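Local coordinates for protein pyruvate kinase (Cryptosporidium parvum, PDB 4DRS) that probably catalyses the last step of glycolysis, the transfer of a phosphoryl group from phosphoenolpyruvate to ADP to give pyruvate and ATP, at residues Ile115-Leu120 against Ile195-Met201; Gln132-Thr138 against Ser146-Cys151; Ala425-Ile431 against Asp501-His507; Val469-Val473 against Leu490-Leu496. All coordinates share one frame; numbering follows the deposited sequence.

Interaction 1 of 4, residues Ile115-Leu120 against Ile195-Met201; sequences IRTGML and IGERKNM
Arg116 brings the edge of its guanidinium to the chain at Arg198, where NH1 gives a hydrogen bond to Arg198 O at 2.7 Å. The side chain is extended from CG to NE, and the acceptor stands 30° out of the guanidinium plane. Arg116 and Asn200 lie side by side and point the same way, their guanidinium and amide planes 51° apart; a water in the guanidinium plane accepts a hydrogen bond from Arg116 NH2 and donates one to Asn200 OD1. Arg116 NE forms a salt bridge with Glu114, outside the two segments.

Thr117 grips Lys199 twice. Its backbone N donates to Lys199 O, in the carbonyl plane, and its OG1, set between the backbone N and carbonyl carbon by chi1 of 53°, receives Lys199 N at 2.9 Å. These bonds tie together two irregular segments of the small beta domain, the B domain inserted in the pyruvate kinase barrel. Arg116 is itself an ADP-binding residue and touches another, His79, with no nucleotide bound to this chain.

At one end, Glu197 slides past Leu120 in the opposite direction, CG against CG at 3.6 Å, and its OE1 receives Leu120 N from above the carboxylate plane. The bent chain of Met119 brings its SD to 3.4 Å from Glu197 OE2. At the other end, Ile115 CG2 packs on Met201 CB at 3.7 Å.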
loop_
_atom_site.group_PDB
_atom_site.type_symbol
_atom_site.label_atom_id
_atom_site.label_comp_id
_atom_site.label_asym_id
_atom_site.label_seq_id
_atom_site.Cartn_x
_atom_site.Cartn_y
_atom_site.Cartn_z
ATOM N N ILE A 115 49.654 0.769 11.560
ATOM C CA ILE A 115 51.008 1.306 11.645
ATOM C C ILE A 115 51.027 2.408 12.699
ATOM O O ILE A 115 50.224 3.344 12.645
ATOM C CB ILE A 115 51.493 1.877 10.290
ATOM C CG1 ILE A 115 51.307 0.851 9.166
ATOM C CG2 ILE A 115 52.951 2.311 10.385
ATOM C CD1 ILE A 115 51.248 1.458 7.778
ATOM N N ARG A 116 51.937 2.289 13.660
ATOM C CA ARG A 116 52.067 3.305 14.699
ATOM C C ARG A 116 53.487 3.856 14.794
ATOM O O ARG A 116 54.449 3.204 14.374
ATOM C CB ARG A 116 51.586 2.771 16.057
ATOM C CG ARG A 116 50.076 2.592 16.146
ATOM C CD ARG A 116 49.578 2.626 17.583
ATOM N NE ARG A 116 48.127 2.433 17.675
ATOM C CZ ARG A 116 47.218 3.400 17.551
ATOM N NH1 ARG A 116 47.586 4.654 17.324
ATOM N NH2 ARG A 116 45.928 3.109 17.653
ATOM N N THR A 117 53.602 5.070 15.328
ATOM C CA THR A 117 54.905 5.688 15.578
ATOM C C THR A 117 55.482 5.192 16.906
ATOM O O THR A 117 54.774 4.573 17.702
ATOM C CB THR A 117 54.827 7.232 15.568
ATOM O OG1 THR A 117 53.805 7.672 16.471
ATOM C CG2 THR A 117 54.513 7.745 14.174
ATOM N N GLY A 118 56.767 5.456 17.130
ATOM C CA GLY A 118 57.449 5.009 18.343
ATOM C C GLY A 118 57.360 5.993 19.493
ATOM O O GLY A 118 56.560 6.933 19.461
ATOM N N MET A 119 58.185 5.767 20.511
ATOM C CA MET A 119 58.246 6.640 21.681
ATOM C C MET A 119 59.075 7.886 21.375
ATOM O O MET A 119 60.051 7.820 20.624
ATOM C CB MET A 119 58.834 5.892 22.882
ATOM C CG MET A 119 58.046 4.659 23.304
ATOM S SD MET A 119 56.433 5.036 24.022
ATOM C CE MET A 119 56.900 5.489 25.693
ATOM N N LEU A 120 58.680 9.015 21.961
ATOM C CA LEU A 120 59.341 10.295 21.704
ATOM C C LEU A 120 60.481 10.600 22.685
ATOM O O LEU A 120 60.862 9.746 23.490
ATOM C CB LEU A 120 58.317 11.441 21.661
ATOM C CG LEU A 120 57.328 11.479 20.484
ATOM C CD1 LEU A 120 56.284 12.565 20.688
ATOM C CD2 LEU A 120 58.032 11.667 19.147
ATOM N N ILE A 195 51.951 16.622 17.297
ATOM C CA ILE A 195 51.594 15.205 17.492
ATOM C C ILE A 195 52.302 14.571 18.697
ATOM O O ILE A 195 53.344 15.057 19.140
ATOM C CB ILE A 195 51.892 14.345 16.236
ATOM C CG1 ILE A 195 53.344 14.532 15.773
ATOM C CG2 ILE A 195 50.901 14.646 15.116
ATOM C CD1 ILE A 195 53.932 13.324 15.074
ATOM N N GLY A 196 51.734 13.478 19.207
ATOM C CA GLY A 196 52.316 12.746 20.335
ATOM C C GLY A 196 52.937 11.411 19.958
ATOM O O GLY A 196 53.395 11.220 18.828
ATOM N N GLU A 197 52.954 10.489 20.920
ATOM C CA GLU A 197 53.522 9.151 20.733
ATOM C C GLU A 197 52.455 8.173 20.246
ATOM O O GLU A 197 51.260 8.488 20.274
ATOM C CB GLU A 197 54.123 8.634 22.045
ATOM C CG GLU A 197 55.186 9.530 22.664
ATOM C CD GLU A 197 55.797 8.954 23.931
ATOM O OE1 GLU A 197 56.952 9.312 24.244
ATOM O OE2 GLU A 197 55.132 8.146 24.616
ATOM N N ARG A 198 52.895 6.992 19.803
ATOM C CA ARG A 198 52.003 5.904 19.377
ATOM C C ARG A 198 50.904 6.361 18.418
ATOM O O ARG A 198 49.802 5.809 18.420
ATOM C CB ARG A 198 51.350 5.233 20.590
ATOM C CG ARG A 198 52.256 4.372 21.453
ATOM C CD ARG A 198 51.434 3.818 22.607
ATOM N NE ARG A 198 52.194 2.932 23.487
ATOM C CZ ARG A 198 52.302 1.614 23.323
ATOM N NH1 ARG A 198 51.707 1.005 22.299
ATOM N NH2 ARG A 198 53.015 0.901 24.186
ATOM N N LYS A 199 51.199 7.375 17.611
ATOM C CA LYS A 199 50.198 7.938 16.715
ATOM C C LYS A 199 49.991 7.085 15.468
ATOM O O LYS A 199 50.893 6.364 15.037
ATOM C CB LYS A 199 50.547 9.383 16.343
ATOM C CG LYS A 199 50.263 10.394 17.445
ATOM C CD LYS A 199 48.778 10.466 17.773
ATOM C CE LYS A 199 48.503 11.453 18.894
ATOM N NZ LYS A 199 47.064 11.459 19.276
ATOM N N ASN A 200 48.785 7.175 14.910
ATOM C CA ASN A 200 48.413 6.478 13.679
ATOM C C ASN A 200 49.299 6.893 12.505
ATOM O O ASN A 200 49.845 7.997 12.492
ATOM C CB ASN A 200 46.948 6.769 13.338
ATOM C CG ASN A 200 46.042 6.720 14.557
ATOM O OD1 ASN A 200 45.721 5.644 15.063
ATOM N ND2 ASN A 200 45.622 7.890 15.031
ATOM N N MET A 201 49.446 6.002 11.529
ATOM C CA MET A 201 50.178 6.320 10.307
ATOM C C MET A 201 49.445 5.758 9.096
ATOM O O MET A 201 48.878 4.668 9.155
ATOM C CB MET A 201 51.613 5.791 10.368
ATOM C CG MET A 201 52.625 6.685 9.669
ATOM S SD MET A 201 54.350 6.225 9.949
ATOM C CE MET A 201 54.673 5.253 8.479
HETATM O O HOH W 1 44.455 5.624 17.649
#

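Interaction 2 of 4, residues Gln132-Thr138 against Ser146-Cys151; sequences QTLKITT and SECISC
Ile136 and Ile149 lie side by side, pointing the same way from neighbouring parallel strands, with their CG1 atoms 3.8 Å apart. This is the close-packed face of the contact. Leu134 crosses Ile149 at about a right angle, its CD2 4.2 Å from Ile149 CD1, while its other branch, CD1, rests on Glu147 O. Further along, Ile136 CG2 meets Cys151 CB at 3.7 Å. Ile149 carries CG1 between its backbone N and carbonyl carbon (chi1 60°), which lays the ethyl arm against both Leu134 and Ile136. Ile185 and Cys187 of strand 184-188 also touch Ile136 here.

The face bearing Lys135 and Cys148 is looser, and both residues are partly exposed to solvent. The extended lysine passes the thiol with CD 3.8 Å from Cys148 SG, then leads away from strand 148-150 and makes a cation-pi contact with Phe184. Thr137, buried on this same face, has CG2 4.0 Å from Cys148 SG, and its hydroxyl is bonded to Asp139 N. At the start of strand 133-137, Gln132 NE2 makes a weak bond to Ser146 O, and OE1 is held by Lys129 N.

Backbone bonds from Lys135 N to Glu147 O, Ile149 N to Lys135 O and Thr137 N to Ile149 O fix the register. Strand 148-150, outermost within this chain, pairs in parallel with 133-137 in the mixed sheet of the pyruvate kinase B domain.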
loop_
_atom_site.group_PDB
_atom_site.type_symbol
_atom_site.label_atom_id
_atom_site.label_comp_id
_atom_site.label_asym_id
_atom_site.label_seq_id
_atom_site.Cartn_x
_atom_site.Cartn_y
_atom_site.Cartn_z
ATOM N N GLN A 132 61.069 21.429 7.123
ATOM C CA GLN A 132 62.096 20.573 7.717
ATOM C C GLN A 132 62.015 19.154 7.152
ATOM O O GLN A 132 60.941 18.698 6.748
ATOM C CB GLN A 132 61.979 20.555 9.250
ATOM C CG GLN A 132 60.881 19.653 9.797
ATOM C CD GLN A 132 60.848 19.606 11.312
ATOM O OE1 GLN A 132 60.395 20.546 11.967
ATOM N NE2 GLN A 132 61.313 18.498 11.877
ATOM N N THR A 133 63.154 18.468 7.115
ATOM C CA THR A 133 63.196 17.090 6.630
ATOM C C THR A 133 63.171 16.109 7.802
ATOM O O THR A 133 64.144 15.995 8.554
ATOM C CB THR A 133 64.416 16.817 5.716
ATOM O OG1 THR A 133 65.624 16.874 6.483
ATOM C CG2 THR A 133 64.484 17.826 4.570
ATOM N N LEU A 134 62.043 15.418 7.955
ATOM C CA LEU A 134 61.863 14.446 9.030
ATOM C C LEU A 134 62.235 13.035 8.584
ATOM O O LEU A 134 61.759 12.553 7.554
ATOM C CB LEU A 134 60.420 14.468 9.549
ATOM C CG LEU A 134 60.023 13.409 10.585
ATOM C CD1 LEU A 134 60.527 13.765 11.979
ATOM C CD2 LEU A 134 58.518 13.204 10.591
ATOM N N LYS A 135 63.085 12.387 9.374
ATOM C CA LYS A 135 63.484 11.003 9.140
ATOM C C LYS A 135 62.559 10.057 9.906
ATOM O O LYS A 135 62.090 10.388 10.999
ATOM C CB LYS A 135 64.938 10.800 9.574
ATOM C CG LYS A 135 65.540 9.451 9.212
ATOM C CD LYS A 135 66.960 9.330 9.744
ATOM C CE LYS A 135 67.531 7.943 9.497
ATOM N NZ LYS A 135 68.919 7.819 10.021
ATOM N N ILE A 136 62.287 8.893 9.321
ATOM C CA ILE A 136 61.465 7.867 9.962
ATOM C C ILE A 136 62.154 6.507 9.843
ATOM O O ILE A 136 62.194 5.917 8.763
ATOM C CB ILE A 136 60.036 7.803 9.363
ATOM C CG1 ILE A 136 59.355 9.179 9.412
ATOM C CG2 ILE A 136 59.188 6.777 10.106
ATOM C CD1 ILE A 136 58.107 9.296 8.562
ATOM N N THR A 137 62.704 6.026 10.955
ATOM C CA THR A 137 63.386 4.729 10.992
ATOM C C THR A 137 62.407 3.590 11.288
ATOM O O THR A 137 61.328 3.823 11.835
ATOM C CB THR A 137 64.555 4.721 12.009
ATOM O OG1 THR A 137 65.185 3.433 12.019
ATOM C CG2 THR A 137 64.069 5.064 13.417
ATOM N N THR A 138 62.787 2.370 10.911
ATOM C CA THR A 138 61.983 1.175 11.190
ATOM C C THR A 138 62.476 0.456 12.451
ATOM O O THR A 138 61.898 -0.551 12.875
ATOM C CB THR A 138 61.960 0.193 9.997
ATOM O OG1 THR A 138 63.295 -0.225 9.685
ATOM C CG2 THR A 138 61.332 0.846 8.774
ATOM N N SER A 146 62.715 15.320 17.308
ATOM C CA SER A 146 62.029 16.191 16.356
ATOM C C SER A 146 62.566 16.019 14.933
ATOM O O SER A 146 62.084 16.659 13.994
ATOM C CB SER A 146 62.177 17.652 16.793
ATOM O OG SER A 146 61.400 18.519 15.986
ATOM N N GLU A 147 63.562 15.149 14.782
ATOM C CA GLU A 147 64.255 14.971 13.508
ATOM C C GLU A 147 64.149 13.538 12.985
ATOM O O GLU A 147 64.062 13.322 11.774
ATOM C CB GLU A 147 65.726 15.380 13.646
ATOM C CG GLU A 147 65.934 16.791 14.188
ATOM C CD GLU A 147 67.273 16.968 14.882
ATOM O OE1 GLU A 147 68.320 16.834 14.212
ATOM O OE2 GLU A 147 67.275 17.253 16.099
ATOM N N CYS A 148 64.156 12.567 13.897
ATOM C CA CYS A 148 64.079 11.154 13.530
ATOM C C CYS A 148 63.141 10.374 14.451
ATOM O O CYS A 148 63.522 9.992 15.561
ATOM C CB CYS A 148 65.478 10.526 13.524
ATOM S SG CYS A 148 65.511 8.750 13.183
ATOM N N ILE A 149 61.913 10.146 13.983
ATOM C CA ILE A 149 60.935 9.340 14.721
ATOM C C ILE A 149 60.986 7.866 14.310
ATOM O O ILE A 149 61.671 7.500 13.349
ATOM C CB ILE A 149 59.486 9.879 14.588
ATOM C CG1 ILE A 149 59.032 9.893 13.121
ATOM C CG2 ILE A 149 59.363 11.259 15.226
ATOM C CD1 ILE A 149 57.528 9.925 12.938
ATOM N N SER A 150 60.254 7.033 15.042
ATOM C CA SER A 150 60.256 5.594 14.813
ATOM C C SER A 150 58.963 5.116 14.152
ATOM O O SER A 150 57.974 5.851 14.094
ATOM C CB SER A 150 60.488 4.857 16.131
ATOM O OG SER A 150 60.796 3.498 15.894
ATOM N N CYS A 151 58.985 3.878 13.664
ATOM C CA CYS A 151 57.861 3.289 12.942
ATOM C C CYS A 151 57.781 1.786 13.211
ATOM O O CYS A 151 58.805 1.097 13.244
ATOM C CB CYS A 151 58.014 3.558 11.443
ATOM S SG CYS A 151 56.691 2.936 10.382
#

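Interaction 3 of 4, residues Ala425-Ile431 against Asp501-His507; sequences AKLIITI and DFAIAVH
Ile431 and His507 stand side by side and point the same way at one end of the strand pair, with their CB atoms 3.5 Å apart. His507 holds CG between backbone N and carbonyl carbon (chi1 59°), which sets the ring beside Ile431, whose CD1 comes to 4.0 Å from ring atom CD2 at a slant. Thr430 and Val506 cross on the neighbouring positions: the hydroxyl OG1 of Thr430 lies 4.0 Å from Val506 CG1, and both residues are covered by helix 436-443 through Thr437. Ile428 and Ile504 share this face, where Ile428 CG2 approaches Ile504 CB.

On the reverse face, the alanines of strand 502-506 face the larger Leu427 and Ile429. Leu427 CB sits 4.3 Å from Ala503 CB, and Ile429 CD1 also meets that methyl. Helix 480-493 packs on this side against Leu427 and Ala505. The strands run parallel, 17° apart, in the central sheet of the C-terminal alpha/beta domain; nearly 70 residues with further strands and helices intervene between them, and helices cover both faces.

Ile429 is gripped from both directions, its N donating to Ile504 O and its O receiving Val506 N, each at 2.7 Å. Ala425 brings CB against Phe502 CB at 4.1 Å, and the Phe502 side chain leads away to pack on Val408 of a second subunit. Asp501 OD2 accepts a hydrogen bond from Glu498 N; Lys426, crossing Asp501, meets this oxygen through aliphatic CG at 3.6 Å.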
loop_
_atom_site.group_PDB
_atom_site.type_symbol
_atom_site.label_atom_id
_atom_site.label_comp_id
_atom_site.label_asym_id
_atom_site.label_seq_id
_atom_site.Cartn_x
_atom_site.Cartn_y
_atom_site.Cartn_z
ATOM N N ALA A 425 0.208 -7.074 23.216
ATOM C CA ALA A 425 1.037 -7.645 24.275
ATOM C C ALA A 425 2.142 -6.683 24.700
ATOM O O ALA A 425 2.516 -5.779 23.949
ATOM C CB ALA A 425 1.632 -8.966 23.821
ATOM N N LYS A 426 2.662 -6.887 25.906
ATOM C CA LYS A 426 3.706 -6.026 26.446
ATOM C C LYS A 426 5.083 -6.664 26.344
ATOM O O LYS A 426 6.093 -5.959 26.337
ATOM C CB LYS A 426 3.401 -5.642 27.899
ATOM C CG LYS A 426 2.033 -5.002 28.115
ATOM C CD LYS A 426 1.853 -3.715 27.316
ATOM C CE LYS A 426 0.470 -3.119 27.532
ATOM N NZ LYS A 426 0.245 -1.923 26.670
ATOM N N LEU A 427 5.124 -7.993 26.265
ATOM C CA LEU A 427 6.389 -8.724 26.213
ATOM C C LEU A 427 6.353 -9.914 25.267
ATOM O O LEU A 427 5.305 -10.538 25.070
ATOM C CB LEU A 427 6.776 -9.233 27.605
ATOM C CG LEU A 427 7.129 -8.252 28.726
ATOM C CD1 LEU A 427 7.204 -9.024 30.026
ATOM C CD2 LEU A 427 8.433 -7.514 28.460
ATOM N N ILE A 428 7.512 -10.220 24.692
ATOM C CA ILE A 428 7.724 -11.477 23.992
ATOM C C ILE A 428 8.796 -12.259 24.752
ATOM O O ILE A 428 9.963 -11.856 24.788
ATOM C CB ILE A 428 8.153 -11.271 22.522
ATOM C CG1 ILE A 428 7.109 -10.431 21.769
ATOM C CG2 ILE A 428 8.360 -12.616 21.836
ATOM C CD1 ILE A 428 7.514 -10.042 20.360
ATOM N N ILE A 429 8.388 -13.362 25.375
ATOM C CA ILE A 429 9.302 -14.197 26.148
ATOM C C ILE A 429 9.702 -15.422 25.332
ATOM O O ILE A 429 8.840 -16.126 24.802
ATOM C CB ILE A 429 8.693 -14.627 27.500
ATOM C CG1 ILE A 429 8.237 -13.401 28.292
ATOM C CG2 ILE A 429 9.694 -15.441 28.313
ATOM C CD1 ILE A 429 7.367 -13.727 29.491
ATOM N N THR A 430 11.006 -15.663 25.224
ATOM C CA THR A 430 11.507 -16.812 24.474
ATOM C C THR A 430 12.422 -17.708 25.315
ATOM O O THR A 430 13.395 -17.244 25.908
ATOM C CB THR A 430 12.184 -16.396 23.142
ATOM O OG1 THR A 430 12.632 -17.564 22.443
ATOM C CG2 THR A 430 13.371 -15.463 23.374
ATOM N N ILE A 431 12.078 -18.987 25.385
ATOM C CA ILE A 431 12.907 -19.971 26.065
ATOM C C ILE A 431 13.871 -20.519 25.022
ATOM O O ILE A 431 13.453 -21.117 24.036
ATOM C CB ILE A 431 12.058 -21.105 26.691
ATOM C CG1 ILE A 431 11.094 -20.541 27.744
ATOM C CG2 ILE A 431 12.945 -22.175 27.310
ATOM C CD1 ILE A 431 10.055 -21.534 28.229
ATOM N N ASP A 501 -2.077 -8.036 31.625
ATOM C CA ASP A 501 -1.398 -7.820 30.344
ATOM C C ASP A 501 -1.033 -9.138 29.661
ATOM O O ASP A 501 -0.784 -10.150 30.326
ATOM C CB ASP A 501 -0.131 -6.976 30.528
ATOM C CG ASP A 501 -0.428 -5.523 30.871
ATOM O OD1 ASP A 501 -1.564 -5.056 30.630
ATOM O OD2 ASP A 501 0.492 -4.840 31.374
ATOM N N PHE A 502 -1.001 -9.115 28.331
ATOM C CA PHE A 502 -0.616 -10.287 27.556
ATOM C C PHE A 502 0.885 -10.337 27.302
ATOM O O PHE A 502 1.550 -9.301 27.192
ATOM C CB PHE A 502 -1.365 -10.337 26.222
ATOM C CG PHE A 502 -2.837 -10.611 26.357
ATOM C CD1 PHE A 502 -3.294 -11.839 26.832
ATOM C CD2 PHE A 502 -3.772 -9.646 25.991
ATOM C CE1 PHE A 502 -4.652 -12.091 26.954
ATOM C CE2 PHE A 502 -5.131 -9.896 26.109
ATOM C CZ PHE A 502 -5.572 -11.120 26.590
ATOM N N ALA A 503 1.402 -11.559 27.226
ATOM C CA ALA A 503 2.760 -11.816 26.774
ATOM C C ALA A 503 2.733 -12.986 25.802
ATOM O O ALA A 503 1.930 -13.910 25.949
ATOM C CB ALA A 503 3.675 -12.119 27.950
ATOM N N ILE A 504 3.604 -12.931 24.800
ATOM C CA ILE A 504 3.787 -14.051 23.892
ATOM C C ILE A 504 4.925 -14.908 24.426
ATOM O O ILE A 504 6.021 -14.409 24.676
ATOM C CB ILE A 504 4.115 -13.589 22.451
ATOM C CG1 ILE A 504 3.125 -12.524 21.961
ATOM C CG2 ILE A 504 4.193 -14.777 21.498
ATOM C CD1 ILE A 504 1.676 -12.959 21.888
ATOM N N ALA A 505 4.652 -16.194 24.609
ATOM C CA ALA A 505 5.681 -17.144 25.009
ATOM C C ALA A 505 6.092 -18.001 23.820
ATOM O O ALA A 505 5.248 -18.576 23.138
ATOM C CB ALA A 505 5.187 -18.013 26.157
ATOM N N VAL A 506 7.396 -18.066 23.574
ATOM C CA VAL A 506 7.958 -18.879 22.496
ATOM C C VAL A 506 9.002 -19.840 23.055
ATOM O O VAL A 506 9.847 -19.441 23.856
ATOM C CB VAL A 506 8.601 -17.990 21.406
ATOM C CG1 VAL A 506 9.429 -18.814 20.427
ATOM C CG2 VAL A 506 7.534 -17.205 20.667
ATOM N N HIS A 507 8.931 -21.107 22.648
ATOM C CA HIS A 507 9.979 -22.083 22.970
ATOM C C HIS A 507 10.051 -23.216 21.989
ATOM O O HIS A 507 9.807 -23.012 20.798
ATOM C CB HIS A 507 9.878 -22.589 24.415
ATOM C CG HIS A 507 8.568 -23.262 24.757
ATOM N ND1 HIS A 507 8.312 -24.546 24.445
ATOM C CD2 HIS A 507 7.446 -22.791 25.444
ATOM C CE1 HIS A 507 7.082 -24.880 24.892
ATOM N NE2 HIS A 507 6.555 -23.804 25.503
#

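Interaction 4 of 4, residues Val469-Val473 against Leu490-Leu496; sequences VKTYV and LAKEESL. With SO4 (sulfate ion), chain D.
Tyr472 OH donates a hydrogen bond to Glu494 OE1 at 2.7 Å, and the carboxylate receives it from above its plane, 46° out. Leu490 lies over one face of the same ring: CD2 is 3.7 Å from the ring centroid and only 3° off the normal, a CH-pi contact. Ala491 packs against Tyr472 OH, its CA 3.2 Å away. Lys470 approaches Glu494 from the opposite direction, its CE 3.0 Å from OE1, but its NZ forms only a long salt bridge with that oxygen at 4.0 Å.

The extended Lys470 chain bends at chi4 (73°), which turns NZ to a sulfate oxygen, O1, at 2.8 Å. Thr471 offers both its backbone N and OG1 to sulfate O4, and Thr103 N and Lys464 NZ also bond the ion. Behind the glutamate, helix 480-493 ends in a Schellman motif with Ser495 at C-prime: Leu496 N bonds to Ala491 O. After that turn Leu496 crosses Lys470 at a slant, CD1 near CD, while strand 449-454 backs Tyr472.

With a phenol and an ammonium group both near Glu494 OE1, the carboxylate is probably kept ionised, although Lys470 NZ is bonded to a sulfate, probably from the crystallisation liquor, and reaches Glu494 only at long range.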
loop_
_atom_site.group_PDB
_atom_site.type_symbol
_atom_site.label_atom_id
_atom_site.label_comp_id
_atom_site.label_asym_id
_atom_site.label_seq_id
_atom_site.Cartn_x
_atom_site.Cartn_y
_atom_site.Cartn_z
ATOM N N VAL A 469 16.653 -7.021 23.235
ATOM C CA VAL A 469 16.709 -8.289 23.954
ATOM C C VAL A 469 17.231 -8.104 25.380
ATOM O O VAL A 469 18.353 -7.648 25.600
ATOM C CB VAL A 469 17.540 -9.355 23.197
ATOM C CG1 VAL A 469 17.544 -10.676 23.952
ATOM C CG2 VAL A 469 16.998 -9.566 21.788
ATOM N N LYS A 470 16.388 -8.446 26.344
ATOM C CA LYS A 470 16.794 -8.532 27.738
ATOM C C LYS A 470 16.841 -10.017 28.081
ATOM O O LYS A 470 16.057 -10.798 27.539
ATOM C CB LYS A 470 15.803 -7.780 28.633
ATOM C CG LYS A 470 16.116 -7.859 30.123
ATOM C CD LYS A 470 15.163 -7.016 30.959
ATOM C CE LYS A 470 15.535 -7.052 32.437
ATOM N NZ LYS A 470 16.759 -6.268 32.776
ATOM N N THR A 471 17.755 -10.413 28.963
ATOM C CA THR A 471 17.942 -11.831 29.267
ATOM C C THR A 471 17.723 -12.197 30.740
ATOM O O THR A 471 18.129 -11.463 31.642
ATOM C CB THR A 471 19.342 -12.312 28.846
ATOM O OG1 THR A 471 20.332 -11.520 29.511
ATOM C CG2 THR A 471 19.534 -12.197 27.337
ATOM N N TYR A 472 17.069 -13.334 30.968
ATOM C CA TYR A 472 16.984 -13.930 32.299
ATOM C C TYR A 472 17.756 -15.240 32.307
ATOM O O TYR A 472 17.416 -16.168 31.567
ATOM C CB TYR A 472 15.531 -14.191 32.722
ATOM C CG TYR A 472 14.659 -12.960 32.940
ATOM C CD1 TYR A 472 13.270 -13.084 33.002
ATOM C CD2 TYR A 472 15.212 -11.681 33.083
ATOM C CE1 TYR A 472 12.457 -11.979 33.202
ATOM C CE2 TYR A 472 14.404 -10.570 33.281
ATOM C CZ TYR A 472 13.029 -10.727 33.337
ATOM O OH TYR A 472 12.211 -9.641 33.533
ATOM N N VAL A 473 18.800 -15.304 33.130
ATOM C CA VAL A 473 19.593 -16.521 33.283
ATOM C C VAL A 473 19.013 -17.383 34.402
ATOM O O VAL A 473 18.808 -16.909 35.522
ATOM C CB VAL A 473 21.081 -16.217 33.573
ATOM C CG1 VAL A 473 21.877 -17.509 33.698
ATOM C CG2 VAL A 473 21.671 -15.333 32.485
ATOM N N LEU A 490 9.352 -11.936 37.579
ATOM C CA LEU A 490 10.542 -11.090 37.563
ATOM C C LEU A 490 10.321 -9.833 36.718
ATOM O O LEU A 490 10.740 -8.743 37.114
ATOM C CB LEU A 490 11.772 -11.875 37.085
ATOM C CG LEU A 490 13.161 -11.215 37.120
ATOM C CD1 LEU A 490 13.465 -10.555 38.461
ATOM C CD2 LEU A 490 14.240 -12.233 36.781
ATOM N N ALA A 491 9.647 -9.985 35.577
ATOM C CA ALA A 491 9.340 -8.847 34.703
ATOM C C ALA A 491 8.352 -7.872 35.343
ATOM O O ALA A 491 8.449 -6.658 35.136
ATOM C CB ALA A 491 8.827 -9.323 33.351
ATOM N N LYS A 492 7.402 -8.409 36.106
ATOM C CA LYS A 492 6.466 -7.594 36.881
ATOM C C LYS A 492 7.224 -6.780 37.930
ATOM O O LYS A 492 6.965 -5.587 38.099
ATOM C CB LYS A 492 5.400 -8.475 37.541
ATOM C CG LYS A 492 4.204 -7.721 38.106
ATOM C CD LYS A 492 3.209 -8.675 38.755
ATOM C CE LYS A 492 2.136 -7.935 39.548
ATOM N NZ LYS A 492 1.146 -7.226 38.684
ATOM N N GLU A 493 8.170 -7.430 38.610
ATOM C CA GLU A 493 9.040 -6.785 39.603
ATOM C C GLU A 493 9.892 -5.662 38.990
ATOM O O GLU A 493 10.173 -4.660 39.651
ATOM C CB GLU A 493 9.931 -7.835 40.288
ATOM C CG GLU A 493 10.990 -7.287 41.238
ATOM C CD GLU A 493 11.898 -8.367 41.808
ATOM O OE1 GLU A 493 11.403 -9.231 42.566
ATOM O OE2 GLU A 493 13.113 -8.344 41.512
ATOM N N GLU A 494 10.288 -5.834 37.729
ATOM C CA GLU A 494 11.127 -4.857 37.024
ATOM C C GLU A 494 10.317 -3.802 36.271
ATOM O O GLU A 494 10.876 -3.018 35.498
ATOM C CB GLU A 494 12.078 -5.568 36.059
ATOM C CG GLU A 494 13.154 -6.401 36.739
ATOM C CD GLU A 494 13.934 -7.257 35.763
ATOM O OE1 GLU A 494 13.455 -7.459 34.627
ATOM O OE2 GLU A 494 15.028 -7.734 36.134
ATOM N N SER A 495 9.004 -3.789 36.506
ATOM C CA SER A 495 8.078 -2.821 35.907
ATOM C C SER A 495 8.035 -2.900 34.375
ATOM O O SER A 495 7.918 -1.878 33.690
ATOM C CB SER A 495 8.391 -1.390 36.378
ATOM O OG SER A 495 8.326 -1.282 37.793
ATOM N N LEU A 496 8.129 -4.119 33.848
ATOM C CA LEU A 496 8.079 -4.342 32.405
ATOM C C LEU A 496 6.698 -4.814 31.960
ATOM O O LEU A 496 6.327 -4.650 30.799
ATOM C CB LEU A 496 9.158 -5.343 31.972
ATOM C CG LEU A 496 10.612 -5.021 32.339
ATOM C CD1 LEU A 496 11.526 -6.197 32.021
ATOM C CD2 LEU A 496 11.097 -3.757 31.642
HETATM S S SO4 D . 19.747 -7.264 30.708
HETATM O O1 SO4 D . 18.968 -7.747 31.869
HETATM O O2 SO4 D . 19.001 -6.195 30.007
HETATM O O3 SO4 D . 21.034 -6.717 31.206
HETATM O O4 SO4 D . 19.983 -8.400 29.783
#

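How the interactions relate
The four contacts fall into two pairs on opposite sides of the chain's centre. Interactions 1 and 2 belong to the small beta domain, their centres 11 Å apart, and they touch: Met201 CE lies 3.6 Å from Cys151 SG, and Gly118 N probably bonds to Ser150 O. Interaction 1 includes Arg116 of the ADP site, whose side chain is about 8 Å from that of Cys151 in interaction 2. Interactions 3 and 4, also 11 Å apart between centres, both reach the C-terminal sheet, interaction 4 through strand 469-473, with Leu427 CD1 meeting Ala491 CB at 3.7 Å. The pairs do not touch: between interactions 1 and 4 the nearest atoms are about 31 Å apart.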